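PDB 4JNG: nucleoprotein from Schmallenberg virus, which encapsidates the viral genomic RNA into a helical nucleocapsid, shielding it from nucleases and presenting it as template for transcription and replication. Local coordinates for residues T17-Y31 and D88-R102. Residues are numbered along the deposited sequence; the frame is centred on the assembly and turned at random.
Sequences TFNPEVGYVAFIGKY and DNAITLHRMSGYLAR. With nucleotides of chain A.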
# COMPACT_ATOMS: atom_id res chain seq x y z
N THR B 17 16.18 30.77 -2.55
CA THR B 17 17.35 31.44 -1.97
C THR B 17 18.52 30.45 -1.83
O THR B 17 19.67 30.84 -1.61
CB THR B 17 17.00 32.07 -0.61
OG1 THR B 17 16.55 31.05 0.29
CG2 THR B 17 15.90 33.12 -0.77
N PHE B 18 18.23 29.16 -1.97
CA PHE B 18 19.23 28.12 -1.76
C PHE B 18 20.23 28.06 -2.92
O PHE B 18 19.86 27.78 -4.06
CB PHE B 18 18.54 26.77 -1.54
CG PHE B 18 19.49 25.63 -1.37
CD1 PHE B 18 20.36 25.59 -0.28
CD2 PHE B 18 19.53 24.59 -2.28
CE1 PHE B 18 21.25 24.54 -0.12
CE2 PHE B 18 20.41 23.53 -2.12
CZ PHE B 18 21.27 23.51 -1.04
N ASN B 19 21.50 28.33 -2.61
CA ASN B 19 22.59 28.19 -3.55
C ASN B 19 23.51 27.09 -3.03
O ASN B 19 24.24 27.31 -2.05
CB ASN B 19 23.34 29.52 -3.69
CG ASN B 19 24.61 29.41 -4.51
OD1 ASN B 19 25.02 28.32 -4.93
ND2 ASN B 19 25.27 30.54 -4.73
N PRO B 20 23.49 25.90 -3.67
CA PRO B 20 24.22 24.73 -3.22
C PRO B 20 25.73 24.97 -3.01
O PRO B 20 26.33 24.34 -2.13
CB PRO B 20 24.01 23.71 -4.34
CG PRO B 20 22.82 24.16 -5.09
CD PRO B 20 22.73 25.64 -4.91
N GLU B 21 26.30 25.86 -3.81
CA GLU B 21 27.72 26.21 -3.70
C GLU B 21 28.02 26.88 -2.36
O GLU B 21 29.03 26.57 -1.73
CB GLU B 21 28.15 27.13 -4.86
CG GLU B 21 27.92 26.56 -6.26
CD GLU B 21 28.79 25.35 -6.59
OE1 GLU B 21 29.81 25.13 -5.90
OE2 GLU B 21 28.46 24.61 -7.54
N VAL B 22 27.13 27.77 -1.92
CA VAL B 22 27.28 28.42 -0.62
C VAL B 22 26.96 27.45 0.52
O VAL B 22 27.62 27.47 1.56
CB VAL B 22 26.42 29.70 -0.50
CG1 VAL B 22 26.41 30.22 0.93
CG2 VAL B 22 26.96 30.76 -1.44
N GLY B 23 25.95 26.60 0.32
CA GLY B 23 25.64 25.56 1.30
C GLY B 23 26.81 24.60 1.49
O GLY B 23 27.14 24.22 2.62
N TYR B 24 27.44 24.22 0.39
CA TYR B 24 28.58 23.31 0.41
C TYR B 24 29.73 23.89 1.23
O TYR B 24 30.29 23.21 2.09
CB TYR B 24 29.04 23.04 -1.01
CG TYR B 24 30.35 22.29 -1.12
CD1 TYR B 24 30.46 20.98 -0.68
CD2 TYR B 24 31.47 22.90 -1.69
CE1 TYR B 24 31.65 20.29 -0.79
CE2 TYR B 24 32.66 22.21 -1.81
CZ TYR B 24 32.74 20.91 -1.34
OH TYR B 24 33.89 20.20 -1.45
N VAL B 25 30.05 25.14 0.97
CA VAL B 25 31.15 25.80 1.64
C VAL B 25 30.85 25.96 3.13
O VAL B 25 31.74 25.79 3.95
CB VAL B 25 31.50 27.15 0.98
CG1 VAL B 25 32.61 27.84 1.75
CG2 VAL B 25 31.94 26.91 -0.45
N ALA B 26 29.59 26.22 3.48
CA ALA B 26 29.19 26.29 4.89
C ALA B 26 29.31 24.93 5.58
O ALA B 26 29.64 24.85 6.77
CB ALA B 26 27.77 26.81 5.03
N PHE B 27 29.04 23.87 4.83
CA PHE B 27 29.17 22.51 5.33
C PHE B 27 30.64 22.15 5.57
O PHE B 27 30.98 21.51 6.58
CB PHE B 27 28.51 21.54 4.34
CG PHE B 27 28.81 20.10 4.58
CD1 PHE B 27 28.09 19.37 5.51
CD2 PHE B 27 29.78 19.45 3.83
CE1 PHE B 27 28.34 18.02 5.70
CE2 PHE B 27 30.04 18.10 4.02
CZ PHE B 27 29.32 17.39 4.97
N ILE B 28 31.50 22.57 4.65
CA ILE B 28 32.94 22.37 4.81
C ILE B 28 33.44 23.21 5.97
O ILE B 28 34.26 22.76 6.75
CB ILE B 28 33.72 22.70 3.53
CG1 ILE B 28 33.31 21.75 2.39
CG2 ILE B 28 35.23 22.62 3.77
CD1 ILE B 28 33.46 20.28 2.68
N GLY B 29 32.93 24.43 6.10
CA GLY B 29 33.20 25.27 7.26
C GLY B 29 32.89 24.59 8.59
O GLY B 29 33.70 24.65 9.52
N LYS B 30 31.74 23.94 8.68
CA LYS B 30 31.32 23.31 9.94
C LYS B 30 31.99 21.96 10.21
O LYS B 30 32.34 21.69 11.35
CB LYS B 30 29.81 23.12 9.97
CG LYS B 30 29.24 22.75 11.35
CD LYS B 30 27.74 23.02 11.40
CE LYS B 30 27.18 22.91 12.81
NZ LYS B 30 26.66 21.54 13.13
N TYR B 31 32.10 21.11 9.19
CA TYR B 31 32.52 19.72 9.38
C TYR B 31 33.82 19.34 8.70
O TYR B 31 34.31 18.23 8.90
CB TYR B 31 31.42 18.77 8.87
CG TYR B 31 30.11 18.90 9.59
CD1 TYR B 31 29.92 18.32 10.83
CD2 TYR B 31 29.03 19.59 9.02
CE1 TYR B 31 28.72 18.43 11.50
CE2 TYR B 31 27.82 19.70 9.68
CZ TYR B 31 27.67 19.12 10.92
OH TYR B 31 26.48 19.22 11.61
N ASP B 88 18.95 27.57 4.59
CA ASP B 88 19.82 27.48 3.42
C ASP B 88 21.17 26.84 3.75
O ASP B 88 21.78 26.22 2.88
CB ASP B 88 20.02 28.85 2.77
CG ASP B 88 18.80 29.32 1.97
OD1 ASP B 88 17.91 28.49 1.65
OD2 ASP B 88 18.73 30.52 1.65
N ASN B 89 21.62 26.97 4.99
CA ASN B 89 22.87 26.37 5.45
C ASN B 89 22.65 25.11 6.27
O ASN B 89 23.58 24.63 6.92
CB ASN B 89 23.66 27.37 6.27
CG ASN B 89 24.04 28.59 5.47
OD1 ASN B 89 23.81 28.65 4.26
ND2 ASN B 89 24.63 29.58 6.14
N ALA B 90 21.43 24.56 6.23
CA ALA B 90 21.15 23.31 6.92
C ALA B 90 21.33 22.15 5.96
O ALA B 90 21.23 22.32 4.73
CB ALA B 90 19.74 23.31 7.48
N ILE B 91 21.58 20.98 6.53
CA ILE B 91 21.73 19.76 5.75
C ILE B 91 20.59 18.80 6.06
O ILE B 91 20.25 18.55 7.21
CB ILE B 91 23.10 19.03 5.95
CG1 ILE B 91 23.50 18.93 7.42
CG2 ILE B 91 24.19 19.75 5.18
CD1 ILE B 91 24.75 18.10 7.66
N THR B 92 19.98 18.32 4.99
CA THR B 92 19.15 17.15 5.02
C THR B 92 20.05 16.00 4.64
O THR B 92 21.20 16.21 4.27
CB THR B 92 18.02 17.26 3.98
OG1 THR B 92 18.60 17.49 2.69
CG2 THR B 92 17.11 18.43 4.32
N LEU B 93 19.53 14.79 4.72
CA LEU B 93 20.23 13.61 4.28
C LEU B 93 20.63 13.74 2.82
O LEU B 93 21.76 13.39 2.42
CB LEU B 93 19.35 12.38 4.49
CG LEU B 93 20.02 11.09 4.97
CD1 LEU B 93 21.14 11.35 5.97
CD2 LEU B 93 18.95 10.20 5.60
N HIS B 94 19.70 14.28 2.02
CA HIS B 94 19.92 14.46 0.61
C HIS B 94 21.03 15.46 0.34
O HIS B 94 21.90 15.21 -0.49
CB HIS B 94 18.63 14.92 -0.08
CG HIS B 94 18.68 14.80 -1.57
ND1 HIS B 94 18.93 15.87 -2.39
CD2 HIS B 94 18.53 13.73 -2.38
CE1 HIS B 94 18.92 15.47 -3.64
NE2 HIS B 94 18.69 14.18 -3.66
N ARG B 95 20.99 16.60 1.02
CA ARG B 95 22.00 17.64 0.81
C ARG B 95 23.39 17.14 1.23
O ARG B 95 24.37 17.33 0.51
CB ARG B 95 21.63 18.91 1.57
CG ARG B 95 20.44 19.67 0.98
CD ARG B 95 20.24 20.99 1.71
NE ARG B 95 19.07 21.71 1.24
CZ ARG B 95 18.64 22.88 1.73
NH1 ARG B 95 19.26 23.48 2.73
NH2 ARG B 95 17.55 23.44 1.19
N MET B 96 23.42 16.48 2.38
CA MET B 96 24.64 15.95 2.98
C MET B 96 25.35 14.99 2.02
O MET B 96 26.56 15.07 1.82
CB MET B 96 24.24 15.22 4.26
CG MET B 96 25.38 14.69 5.09
SD MET B 96 24.73 13.98 6.60
CE MET B 96 26.27 13.27 7.17
N SER B 97 24.56 14.11 1.41
CA SER B 97 25.04 13.18 0.40
C SER B 97 25.71 13.88 -0.79
O SER B 97 26.76 13.45 -1.26
CB SER B 97 23.89 12.32 -0.10
OG SER B 97 24.30 11.44 -1.12
N GLY B 98 25.09 14.95 -1.27
CA GLY B 98 25.66 15.74 -2.36
C GLY B 98 26.93 16.46 -1.94
O GLY B 98 27.94 16.46 -2.66
N TYR B 99 26.90 17.08 -0.77
CA TYR B 99 28.09 17.77 -0.27
C TYR B 99 29.27 16.79 -0.13
O TYR B 99 30.35 17.08 -0.61
CB TYR B 99 27.83 18.49 1.06
CG TYR B 99 26.81 19.61 1.00
CD1 TYR B 99 26.45 20.22 -0.21
CD2 TYR B 99 26.22 20.08 2.16
CE1 TYR B 99 25.53 21.26 -0.24
CE2 TYR B 99 25.29 21.11 2.13
CZ TYR B 99 24.96 21.70 0.93
OH TYR B 99 24.05 22.72 0.93
N LEU B 100 29.03 15.63 0.49
CA LEU B 100 30.09 14.63 0.72
C LEU B 100 30.66 14.08 -0.58
O LEU B 100 31.88 13.91 -0.70
CB LEU B 100 29.61 13.48 1.61
CG LEU B 100 29.46 13.74 3.12
CD1 LEU B 100 28.76 12.56 3.77
CD2 LEU B 100 30.80 13.99 3.81
N ALA B 101 29.80 13.80 -1.55
CA ALA B 101 30.24 13.40 -2.89
C ALA B 101 31.13 14.48 -3.52
O ALA B 101 32.17 14.17 -4.08
CB ALA B 101 29.04 13.13 -3.79
N ARG B 102 30.71 15.73 -3.40
CA ARG B 102 31.46 16.86 -3.90
C ARG B 102 32.80 17.01 -3.17
O ARG B 102 33.81 17.35 -3.78
CB ARG B 102 30.63 18.13 -3.76
CG ARG B 102 31.38 19.44 -3.97
CD ARG B 102 31.75 19.68 -5.42
NE ARG B 102 31.23 20.98 -5.82
CZ ARG B 102 31.82 22.15 -5.60
NH1 ARG B 102 33.00 22.24 -4.99
NH2 ARG B 102 31.22 23.25 -6.00
P U A 22 14.52 29.01 -8.67
OP1 U A 22 14.89 30.40 -8.33
OP2 U A 22 13.85 28.71 -9.96
O5' U A 22 15.84 28.12 -8.56
C5' U A 22 15.90 26.81 -9.13
C4' U A 22 17.06 26.04 -8.54
O4' U A 22 18.28 26.79 -8.71
C3' U A 22 16.95 25.73 -7.05
O3' U A 22 16.99 24.32 -6.91
C2' U A 22 18.15 26.44 -6.42
O2' U A 22 18.77 25.72 -5.36
C1' U A 22 19.10 26.58 -7.60
N1 U A 22 20.01 27.73 -7.47
C2 U A 22 21.37 27.50 -7.60
O2 U A 22 21.84 26.39 -7.82
N3 U A 22 22.16 28.61 -7.46
C4 U A 22 21.74 29.90 -7.22
O4 U A 22 22.58 30.80 -7.12
C5 U A 22 20.33 30.06 -7.10
C6 U A 22 19.53 28.99 -7.23
P U A 24 16.14 20.70 -1.33
OP1 U A 24 17.42 20.32 -0.64
OP2 U A 24 15.94 20.32 -2.75
O5' U A 24 14.92 20.10 -0.51
C5' U A 24 14.68 20.45 0.86
C4' U A 24 13.34 19.91 1.30
O4' U A 24 12.27 20.68 0.69
C3' U A 24 13.05 18.47 0.89
O3' U A 24 13.64 17.53 1.76
C2' U A 24 11.52 18.45 0.95
O2' U A 24 10.98 18.36 2.25
C1' U A 24 11.18 19.82 0.38
N1 U A 24 10.99 19.83 -1.08
C2 U A 24 9.76 19.40 -1.56
O2 U A 24 8.87 19.00 -0.83
N3 U A 24 9.63 19.43 -2.92
C4 U A 24 10.57 19.86 -3.84
O4 U A 24 10.29 19.83 -5.04
C5 U A 24 11.81 20.29 -3.27
C6 U A 24 11.97 20.26 -1.94
O HOH W 1 25.60 23.61 4.68
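Helix 20-31 packs across helix 93-102 at a crossing angle of -79°, the axes 10.0 Å apart, with Tyr99 of the second helix set as a knob into a hole formed by Pro20, Gly23, Tyr24 and Phe27. The pair belongs to the helical core of the orthobunyavirus nucleoprotein, and one end of it carries part of the RNA-binding surface. The Tyr99 ring lies flat against the first helix: Tyr24 CA sits over one face, 3.8 Å from the ring centroid, and Tyr99 OH reaches 3.3 Å from Gly23 CA, an approach made possible by the bare glycine. Beside it, Tyr99 CB presses on a face of the Phe27 ring, whose edge receives Leu100 CD2, while Ile91, crossing Phe27 at about a right angle, brings CG2 against CD1 of the ring. Phe71 of strand 69-74 also packs on Phe27 and Ile91, joining the helix pair to the two-stranded sheet. Farther along helix 93-102, the bent chain of Arg102 lays CG over Tyr24, 3.5 Å from the ring centroid, and its guanidinium forms an off-centre cation-pi contact with the same ring. Arg102 also bridges to Glu21, although the exact positions there are uncertain, and to Asp106.

At the RNA end, Thr17 OG1 donates to the syn lone pair of Asp88 OD2 (2.6 Å). With chi1 at 178°, Phe18 extends away from its own amide and lays a ring face on the Arg95 guanidinium, planes 9° apart, a cation-pi stack. Ala90 O and Pro87 O both accept from Arg95 NH1, and NH2 bonds another RNA phosphate; stack, carbonyls and phosphates would together restrain the guanidinium's rotation. Phe18 O accepts from O2' of U22 of chain A, and Arg95 NE donates almost straight to OP1 of U24 of chain A, at 2.9 Å.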